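Local coordinates for protein IWS1 (Encephalitozoon cuniculi, PDB 2XPP) that probably acts as a nuclear transcription factor that helps regulate transcription by RNA polymerase II, at residues N28-I38 and L73-I83; V106-S114 and A127-T135. One frame throughout, in Å; residues are numbered along the deposited sequence.

Contact 1: residues N28-I38 and L73-I83; sequences NLEGRPATGKI and LPDKSMPNIKI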
loop_
_atom_site.group_PDB
_atom_site.type_symbol
_atom_site.label_atom_id
_atom_site.label_comp_id
_atom_site.label_asym_id
_atom_site.label_seq_id
_atom_site.Cartn_x
_atom_site.Cartn_y
_atom_site.Cartn_z
ATOM N N ASN A 28 7.247 12.312 -13.341
ATOM C CA ASN A 28 6.705 13.438 -12.566
ATOM C C ASN A 28 7.769 14.511 -12.303
ATOM O O ASN A 28 7.516 15.699 -12.457
ATOM C CB ASN A 28 6.056 12.915 -11.285
ATOM C CG ASN A 28 5.558 13.987 -10.398
ATOM O OD1 ASN A 28 6.234 14.413 -9.461
ATOM N ND2 ASN A 28 4.361 14.428 -10.664
ATOM N N LEU A 29 9.001 14.083 -12.007
ATOM C CA LEU A 29 10.089 15.039 -11.763
ATOM C C LEU A 29 10.480 15.794 -13.028
ATOM O O LEU A 29 10.841 16.952 -13.004
ATOM C CB LEU A 29 11.333 14.327 -11.241
ATOM C CG LEU A 29 11.242 13.954 -9.753
ATOM C CD1 LEU A 29 12.326 12.957 -9.522
ATOM C CD2 LEU A 29 11.490 15.179 -8.924
ATOM N N GLU A 30 10.403 15.093 -14.144
ATOM C CA GLU A 30 10.786 15.641 -15.405
ATOM C C GLU A 30 9.724 16.552 -16.022
ATOM O O GLU A 30 10.066 17.378 -16.829
ATOM C CB GLU A 30 11.077 14.480 -16.367
ATOM C CG GLU A 30 11.154 14.889 -17.852
ATOM C CD GLU A 30 12.354 15.745 -18.230
ATOM O OE1 GLU A 30 13.272 16.005 -17.397
ATOM O OE2 GLU A 30 12.373 16.184 -19.414
ATOM N N GLY A 31 8.451 16.352 -15.648
ATOM C CA GLY A 31 7.314 17.060 -16.309
ATOM C C GLY A 31 6.764 16.407 -17.573
ATOM O O GLY A 31 6.211 17.094 -18.465
ATOM N N ARG A 32 6.962 15.101 -17.690
ATOM C CA ARG A 32 6.377 14.248 -18.746
ATOM C C ARG A 32 5.170 13.457 -18.148
ATOM O O ARG A 32 5.092 13.268 -16.957
ATOM C CB ARG A 32 7.512 13.327 -19.247
ATOM C CG ARG A 32 7.179 11.988 -19.837
ATOM C CD ARG A 32 8.360 11.447 -20.741
ATOM N NE ARG A 32 8.160 11.737 -22.176
ATOM C CZ ARG A 32 8.841 11.164 -23.177
ATOM N NH1 ARG A 32 9.787 10.248 -22.924
ATOM N NH2 ARG A 32 8.579 11.508 -24.441
ATOM N N PRO A 33 4.219 13.007 -18.990
ATOM C CA PRO A 33 3.083 12.266 -18.419
ATOM C C PRO A 33 3.528 11.079 -17.607
ATOM O O PRO A 33 4.463 10.387 -18.008
ATOM C CB PRO A 33 2.312 11.796 -19.660
ATOM C CG PRO A 33 2.554 12.867 -20.662
ATOM C CD PRO A 33 3.933 13.467 -20.362
ATOM N N ALA A 34 2.847 10.871 -16.487
ATOM C CA ALA A 34 3.161 9.803 -15.538
ATOM C C ALA A 34 1.918 8.930 -15.416
ATOM O O ALA A 34 1.246 8.903 -14.365
ATOM C CB ALA A 34 3.577 10.384 -14.225
ATOM N N THR A 35 1.658 8.202 -16.511
ATOM C CA THR A 35 0.400 7.445 -16.686
ATOM C C THR A 35 0.578 5.914 -16.549
ATOM O O THR A 35 -0.365 5.160 -16.819
ATOM C CB THR A 35 -0.213 7.727 -18.069
ATOM O OG1 THR A 35 0.693 7.317 -19.111
ATOM C CG2 THR A 35 -0.484 9.250 -18.266
ATOM N N GLY A 36 1.769 5.457 -16.132
ATOM C CA GLY A 36 2.035 3.999 -16.024
ATOM C C GLY A 36 1.147 3.293 -15.013
ATOM O O GLY A 36 0.593 2.199 -15.307
ATOM N N LYS A 37 0.956 3.914 -13.851
ATOM C CA LYS A 37 0.113 3.290 -12.829
ATOM C C LYS A 37 -1.307 3.193 -13.301
ATOM O O LYS A 37 -1.962 2.135 -13.198
ATOM C CB LYS A 37 0.151 4.063 -11.494
ATOM C CG LYS A 37 1.498 3.940 -10.784
ATOM C CD LYS A 37 1.506 4.683 -9.423
ATOM C CE LYS A 37 1.135 6.154 -9.565
ATOM N NZ LYS A 37 2.105 6.865 -10.431
ATOM N N ILE A 38 -1.804 4.297 -13.820
ATOM C CA ILE A 38 -3.216 4.274 -14.236
ATOM C C ILE A 38 -3.477 3.319 -15.398
ATOM O O ILE A 38 -4.550 2.706 -15.452
ATOM C CB ILE A 38 -3.738 5.726 -14.455
ATOM C CG1 ILE A 38 -5.264 5.742 -14.582
ATOM C CG2 ILE A 38 -3.131 6.370 -15.652
ATOM C CD1 ILE A 38 -5.970 5.497 -13.262
ATOM N N LEU A 73 3.459 11.218 -5.079
ATOM C CA LEU A 73 4.466 11.527 -6.097
ATOM C C LEU A 73 5.553 12.505 -5.582
ATOM O O LEU A 73 5.349 13.207 -4.570
ATOM C CB LEU A 73 3.782 12.139 -7.328
ATOM C CG LEU A 73 3.194 10.948 -8.082
ATOM C CD1 LEU A 73 1.779 10.584 -7.627
ATOM C CD2 LEU A 73 3.317 11.083 -9.570
ATOM N N PRO A 74 6.725 12.567 -6.278
ATOM C CA PRO A 74 7.773 13.495 -5.878
ATOM C C PRO A 74 7.344 14.958 -5.673
ATOM O O PRO A 74 7.959 15.687 -4.869
ATOM C CB PRO A 74 8.834 13.359 -7.007
ATOM C CG PRO A 74 8.607 11.975 -7.522
ATOM C CD PRO A 74 7.111 11.774 -7.463
ATOM N N ASP A 75 6.315 15.413 -6.381
ATOM C CA ASP A 75 5.855 16.793 -6.280
ATOM C C ASP A 75 4.760 16.977 -5.208
ATOM O O ASP A 75 4.129 18.039 -5.139
ATOM C CB ASP A 75 5.371 17.307 -7.644
ATOM C CG ASP A 75 4.079 16.612 -8.115
ATOM O OD1 ASP A 75 3.572 15.695 -7.436
ATOM O OD2 ASP A 75 3.613 16.952 -9.221
ATOM N N LYS A 76 4.594 15.966 -4.359
ATOM C CA LYS A 76 3.603 15.943 -3.251
ATOM C C LYS A 76 2.187 15.598 -3.671
ATOM O O LYS A 76 1.296 15.422 -2.794
ATOM C CB LYS A 76 3.543 17.273 -2.492
ATOM C CG LYS A 76 4.862 17.653 -1.848
ATOM C CD LYS A 76 4.763 18.927 -0.988
ATOM C CE LYS A 76 5.013 20.145 -1.755
ATOM N NZ LYS A 76 4.773 21.341 -0.885
ATOM N N SER A 77 1.951 15.493 -4.971
ATOM C CA SER A 77 0.605 15.127 -5.423
ATOM C C SER A 77 0.269 13.657 -5.120
ATOM O O SER A 77 1.154 12.851 -4.903
ATOM C CB SER A 77 0.415 15.386 -6.921
ATOM O OG SER A 77 1.272 14.570 -7.690
ATOM N N MET A 78 -1.017 13.318 -5.092
ATOM C CA MET A 78 -1.386 11.911 -4.837
ATOM C C MET A 78 -1.718 11.197 -6.150
ATOM O O MET A 78 -2.203 11.833 -7.099
ATOM C CB MET A 78 -2.574 11.823 -3.869
ATOM C CG MET A 78 -2.296 12.432 -2.493
ATOM S SD MET A 78 -0.952 11.666 -1.579
ATOM C CE MET A 78 -1.658 10.064 -1.109
ATOM N N PRO A 79 -1.543 9.860 -6.170
ATOM C CA PRO A 79 -1.961 9.128 -7.369
ATOM C C PRO A 79 -3.438 9.242 -7.630
ATOM O O PRO A 79 -4.222 9.498 -6.688
ATOM C CB PRO A 79 -1.636 7.667 -7.041
ATOM C CG PRO A 79 -1.097 7.642 -5.684
ATOM C CD PRO A 79 -0.972 8.997 -5.118
ATOM N N ASN A 80 -3.808 9.072 -8.907
ATOM C CA ASN A 80 -5.194 9.109 -9.349
ATOM C C ASN A 80 -6.083 8.251 -8.446
ATOM O O ASN A 80 -5.662 7.163 -8.007
ATOM C CB ASN A 80 -5.268 8.576 -10.789
ATOM C CG ASN A 80 -6.586 8.744 -11.389
ATOM O OD1 ASN A 80 -7.582 8.136 -10.962
ATOM N ND2 ASN A 80 -6.655 9.605 -12.441
ATOM N N ILE A 81 -7.262 8.781 -8.125
ATOM C CA ILE A 81 -8.147 8.120 -7.129
ATOM C C ILE A 81 -8.493 6.671 -7.582
ATOM O O ILE A 81 -8.828 5.791 -6.743
ATOM C CB ILE A 81 -9.427 8.987 -6.859
ATOM C CG1 ILE A 81 -10.083 8.542 -5.523
ATOM C CG2 ILE A 81 -10.386 8.941 -8.037
ATOM C CD1 ILE A 81 -11.247 9.347 -5.115
ATOM N N LYS A 82 -8.431 6.406 -8.886
ATOM C CA LYS A 82 -8.746 5.020 -9.333
ATOM C C LYS A 82 -7.704 4.038 -8.789
ATOM O O LYS A 82 -8.037 2.903 -8.378
ATOM C CB LYS A 82 -8.851 4.953 -10.844
ATOM C CG LYS A 82 -8.889 3.516 -11.382
ATOM C CD LYS A 82 -9.320 3.525 -12.829
ATOM C CE LYS A 82 -8.835 2.300 -13.589
ATOM N NZ LYS A 82 -7.596 2.610 -14.429
ATOM N N ILE A 83 -6.436 4.469 -8.747
ATOM C CA ILE A 83 -5.373 3.706 -8.125
ATOM C C ILE A 83 -5.549 3.529 -6.614
ATOM O O ILE A 83 -5.419 2.401 -6.074
ATOM C CB ILE A 83 -3.988 4.344 -8.402
ATOM C CG1 ILE A 83 -3.809 4.497 -9.925
ATOM C CG2 ILE A 83 -2.882 3.549 -7.659
ATOM C CD1 ILE A 83 -2.841 5.632 -10.272
#

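Contact 2: residues V106-S114 and A127-T135; sequences VGKIVYFYS and AKALVQKWT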
loop_
_atom_site.group_PDB
_atom_site.type_symbol
_atom_site.label_atom_id
_atom_site.label_comp_id
_atom_site.label_asym_id
_atom_site.label_seq_id
_atom_site.Cartn_x
_atom_site.Cartn_y
_atom_site.Cartn_z
ATOM N N VAL A 106 3.388 -0.602 5.087
ATOM C CA VAL A 106 2.190 -0.220 4.299
ATOM C C VAL A 106 1.090 0.362 5.190
ATOM O O VAL A 106 0.295 1.193 4.719
ATOM C CB VAL A 106 1.697 -1.393 3.395
ATOM C CG1 VAL A 106 1.098 -2.529 4.216
ATOM C CG2 VAL A 106 0.641 -0.885 2.367
ATOM N N GLY A 107 1.043 -0.055 6.472
ATOM C CA GLY A 107 0.137 0.569 7.407
ATOM C C GLY A 107 0.269 2.088 7.491
ATOM O O GLY A 107 -0.734 2.777 7.744
ATOM N N LYS A 108 1.480 2.598 7.283
ATOM C CA LYS A 108 1.726 4.029 7.464
ATOM C C LYS A 108 1.031 4.825 6.377
ATOM O O LYS A 108 0.455 5.863 6.671
ATOM C CB LYS A 108 3.204 4.338 7.537
ATOM C CG LYS A 108 3.778 3.709 8.802
ATOM C CD LYS A 108 5.219 3.676 8.781
ATOM C CE LYS A 108 5.741 3.104 10.079
ATOM N NZ LYS A 108 7.187 3.177 10.007
ATOM N N ILE A 109 1.091 4.347 5.139
ATOM C CA ILE A 109 0.385 5.076 4.046
ATOM C C ILE A 109 -1.128 4.884 4.144
ATOM O O ILE A 109 -1.882 5.835 3.943
ATOM C CB ILE A 109 0.932 4.763 2.619
ATOM C CG1 ILE A 109 0.340 5.751 1.568
ATOM C CG2 ILE A 109 0.630 3.297 2.170
ATOM C CD1 ILE A 109 0.634 7.260 1.800
ATOM N N VAL A 110 -1.567 3.684 4.528
ATOM C CA VAL A 110 -3.011 3.483 4.706
ATOM C C VAL A 110 -3.536 4.347 5.856
ATOM O O VAL A 110 -4.628 4.925 5.738
ATOM C CB VAL A 110 -3.353 1.993 4.896
ATOM C CG1 VAL A 110 -4.874 1.819 5.235
ATOM C CG2 VAL A 110 -2.933 1.191 3.602
ATOM N N TYR A 111 -2.741 4.451 6.939
ATOM C CA TYR A 111 -3.096 5.308 8.040
ATOM C C TYR A 111 -3.259 6.752 7.533
ATOM O O TYR A 111 -4.241 7.445 7.887
ATOM C CB TYR A 111 -2.118 5.188 9.219
ATOM C CG TYR A 111 -2.613 6.033 10.368
ATOM C CD1 TYR A 111 -3.640 5.573 11.204
ATOM C CD2 TYR A 111 -2.141 7.341 10.535
ATOM C CE1 TYR A 111 -4.140 6.368 12.227
ATOM C CE2 TYR A 111 -2.639 8.153 11.550
ATOM C CZ TYR A 111 -3.626 7.650 12.398
ATOM O OH TYR A 111 -4.104 8.449 13.422
ATOM N N PHE A 112 -2.316 7.199 6.682
ATOM C CA PHE A 112 -2.435 8.544 6.164
ATOM C C PHE A 112 -3.735 8.733 5.357
ATOM O O PHE A 112 -4.420 9.759 5.488
ATOM C CB PHE A 112 -1.209 8.927 5.323
ATOM C CG PHE A 112 -1.360 10.287 4.689
ATOM C CD1 PHE A 112 -1.404 11.451 5.484
ATOM C CD2 PHE A 112 -1.521 10.379 3.334
ATOM C CE1 PHE A 112 -1.583 12.732 4.877
ATOM C CE2 PHE A 112 -1.710 11.629 2.722
ATOM C CZ PHE A 112 -1.751 12.783 3.486
ATOM N N TYR A 113 -4.101 7.733 4.560
ATOM C CA TYR A 113 -5.316 7.831 3.774
ATOM C C TYR A 113 -6.504 8.017 4.702
ATOM O O TYR A 113 -7.435 8.758 4.348
ATOM C CB TYR A 113 -5.526 6.591 2.926
ATOM C CG TYR A 113 -4.768 6.590 1.601
ATOM C CD1 TYR A 113 -5.382 6.063 0.452
ATOM C CD2 TYR A 113 -3.451 7.088 1.484
ATOM C CE1 TYR A 113 -4.702 6.031 -0.798
ATOM C CE2 TYR A 113 -2.775 7.072 0.222
ATOM C CZ TYR A 113 -3.425 6.552 -0.893
ATOM O OH TYR A 113 -2.819 6.500 -2.129
ATOM N N SER A 114 -6.478 7.350 5.858
ATOM C CA SER A 114 -7.608 7.383 6.799
ATOM C C SER A 114 -7.780 8.752 7.460
ATOM O O SER A 114 -8.854 9.043 8.006
ATOM C CB SER A 114 -7.503 6.273 7.860
ATOM O OG SER A 114 -6.525 6.523 8.893
ATOM N N ALA A 127 -9.979 3.203 4.001
ATOM C CA ALA A 127 -8.702 3.134 4.703
ATOM C C ALA A 127 -8.929 2.905 6.217
ATOM O O ALA A 127 -8.181 2.177 6.855
ATOM C CB ALA A 127 -7.922 4.457 4.491
ATOM N N LYS A 128 -9.895 3.603 6.775
ATOM C CA LYS A 128 -10.201 3.470 8.217
ATOM C C LYS A 128 -10.534 2.026 8.534
ATOM O O LYS A 128 -10.081 1.462 9.540
ATOM C CB LYS A 128 -11.341 4.384 8.623
ATOM C CG LYS A 128 -10.882 5.788 8.895
ATOM C CD LYS A 128 -11.968 6.647 9.510
ATOM C CE LYS A 128 -11.452 8.078 9.688
ATOM N NZ LYS A 128 -10.541 8.204 10.899
ATOM N N ALA A 129 -11.362 1.407 7.678
ATOM C CA ALA A 129 -11.755 0.028 7.932
ATOM C C ALA A 129 -10.545 -0.936 7.848
ATOM O O ALA A 129 -10.413 -1.912 8.634
ATOM C CB ALA A 129 -12.850 -0.364 6.924
ATOM N N LEU A 130 -9.647 -0.660 6.910
ATOM C CA LEU A 130 -8.464 -1.462 6.749
ATOM C C LEU A 130 -7.538 -1.277 7.982
ATOM O O LEU A 130 -6.977 -2.258 8.509
ATOM C CB LEU A 130 -7.768 -1.028 5.460
ATOM C CG LEU A 130 -6.742 -1.930 4.858
ATOM C CD1 LEU A 130 -7.279 -3.379 4.676
ATOM C CD2 LEU A 130 -6.357 -1.338 3.467
ATOM N N VAL A 131 -7.397 -0.034 8.466
ATOM C CA VAL A 131 -6.613 0.209 9.700
ATOM C C VAL A 131 -7.255 -0.561 10.840
ATOM O O VAL A 131 -6.575 -1.201 11.650
ATOM C CB VAL A 131 -6.515 1.730 10.070
ATOM C CG1 VAL A 131 -5.902 1.979 11.478
ATOM C CG2 VAL A 131 -5.718 2.481 9.049
ATOM N N GLN A 132 -8.585 -0.509 10.959
ATOM C CA GLN A 132 -9.215 -1.213 12.068
ATOM C C GLN A 132 -9.025 -2.725 11.963
ATOM O O GLN A 132 -8.909 -3.371 12.984
ATOM C CB GLN A 132 -10.710 -0.851 12.184
ATOM C CG GLN A 132 -10.837 0.625 12.647
ATOM C CD GLN A 132 -9.837 1.003 13.793
ATOM O OE1 GLN A 132 -8.866 1.740 13.556
ATOM N NE2 GLN A 132 -10.080 0.487 15.003
ATOM N N LYS A 133 -9.029 -3.266 10.744
ATOM C CA LYS A 133 -8.795 -4.705 10.537
ATOM C C LYS A 133 -7.385 -5.089 10.976
ATOM O O LYS A 133 -7.188 -6.057 11.753
ATOM C CB LYS A 133 -8.927 -5.051 9.053
ATOM C CG LYS A 133 -8.711 -6.568 8.754
ATOM C CD LYS A 133 -8.921 -6.834 7.245
ATOM C CE LYS A 133 -8.647 -8.287 6.908
ATOM N NZ LYS A 133 -8.865 -8.431 5.434
ATOM N N TRP A 134 -6.417 -4.349 10.474
ATOM C CA TRP A 134 -4.996 -4.620 10.804
ATOM C C TRP A 134 -4.664 -4.356 12.264
ATOM O O TRP A 134 -3.719 -4.968 12.811
ATOM C CB TRP A 134 -4.090 -3.798 9.923
ATOM C CG TRP A 134 -4.176 -4.209 8.478
ATOM C CD1 TRP A 134 -4.759 -5.343 7.976
ATOM C CD2 TRP A 134 -3.683 -3.475 7.370
ATOM N NE1 TRP A 134 -4.654 -5.345 6.584
ATOM C CE2 TRP A 134 -4.006 -4.202 6.198
ATOM C CE3 TRP A 134 -3.021 -2.250 7.242
ATOM C CZ2 TRP A 134 -3.644 -3.756 4.902
ATOM C CZ3 TRP A 134 -2.664 -1.813 5.947
ATOM C CH2 TRP A 134 -2.981 -2.573 4.808
ATOM N N THR A 135 -5.410 -3.447 12.917
ATOM C CA THR A 135 -5.207 -3.250 14.388
ATOM C C THR A 135 -5.406 -4.528 15.184
ATOM O O THR A 135 -4.757 -4.712 16.220
ATOM C CB THR A 135 -6.049 -2.073 14.958
ATOM O OG1 THR A 135 -5.689 -0.889 14.236
ATOM C CG2 THR A 135 -5.823 -1.892 16.483
HETATM O O HOH W 1 -8.135 6.918 11.148
#

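Contact 1: residues N28-I38 and L73-I83
I38 meets N80, K82 and I83, and N28 meets L73, P74 and D75, at two separate places. Segment 73-83 falls in the TFIIS N-terminal family region of this all-helical chain. It is a loop and the first turn of helix 81-92. Segment 28-38 runs from the end of helix 5-30 through a loop into helix 36-48.

I38 has the most surface buried. Its CG1 stands anti to the backbone N (chi1 -167°). I38 CD1 reaches the start of helix 81-92, 3.8 Å from N80 CG and 4.1 Å from I83 CG1. The K82 chain crosses I38 at about a right angle. N80 caps this helix: its OD1 accepts from K82 N in the carbonyl plane, on a lone pair. K37 CB packs 3.6 Å from I83 CD1. K37 NZ forms a salt bridge with D24 of helix 5-30.

At the other place the N28 amide sits over the type I turn 73-76. N28 CB and ND2 touch L73 CD2, and N28 OD1 is 3.4 Å from P74 CD. L29 CG rests 3.7 Å from P74 CB. D75 forms an Asx turn, with OD1 accepting from both S77 N and S77 OG. D75 N makes a weak bond to N28 OD1. N28 ND2 donates to D75 OD2 at 3.0 Å, from above the carboxylate plane, with the two planar groups 88° apart.

Contact 2: residues V106-S114 and A127-T135
S114 OG is held by two bonds where helices 106-115 and 121-138 come together. S114 OG donates to Y111 O one turn back, at 2.7 Å, and accepts from a water. The water in turn accepts from K128 NZ at 2.7 Å, so it bridges the two helices. OG lies between the backbone N and the carbonyl carbon (chi1 75°), which brings it back to Y111 O. S114 CB packs on K128 CG.

A127 lets the backbones come close here. A127 CB lies 3.5 Å from S114 N and 3.6 Å from Y113 CB. V110 is a knob in a hole formed by A127, L130, V131 and W134. Its two branches divide the work: CG1 meets L130 CD2 and V131 CG2, while V110 CG2 lies 3.8 Å from W134 CZ3. L130 CG covers one face of the indole, offset toward the rim. At the Y111 ring, V131 CG1 comes to the edge.

The axes of segments 106-114 and 127-135 come within 8.2 Å, 136° apart in direction, nearer antiparallel than parallel. This packing belongs to the TFIIS-like helical bundle. Helix 81-92 adds L91 against V110 and L88 against L130, and helix 98-104 adds L101 against V106 and W134.

In the fold
Contact 1 lies wholly earlier in the sequence than contact 2; their centres are about 22 Å apart. Contact 1 is partly buried at one end of the fold, its centre about 14 Å from the centre of the chain. The two still touch: M78 CE of segment 73-83 lies 3.5 Å from Y113 CE2 and 4.1 Å from F112 CE2. P79 packs against Y113 as well, and Y113 OH bonds to L70 O of helix 62-70. Helix 81-92 also joins them, since it starts in contact 1 and later packs on V110 and L130. A chain of another protein packs on K76 in contact 1 and on I109 and T135 in contact 2.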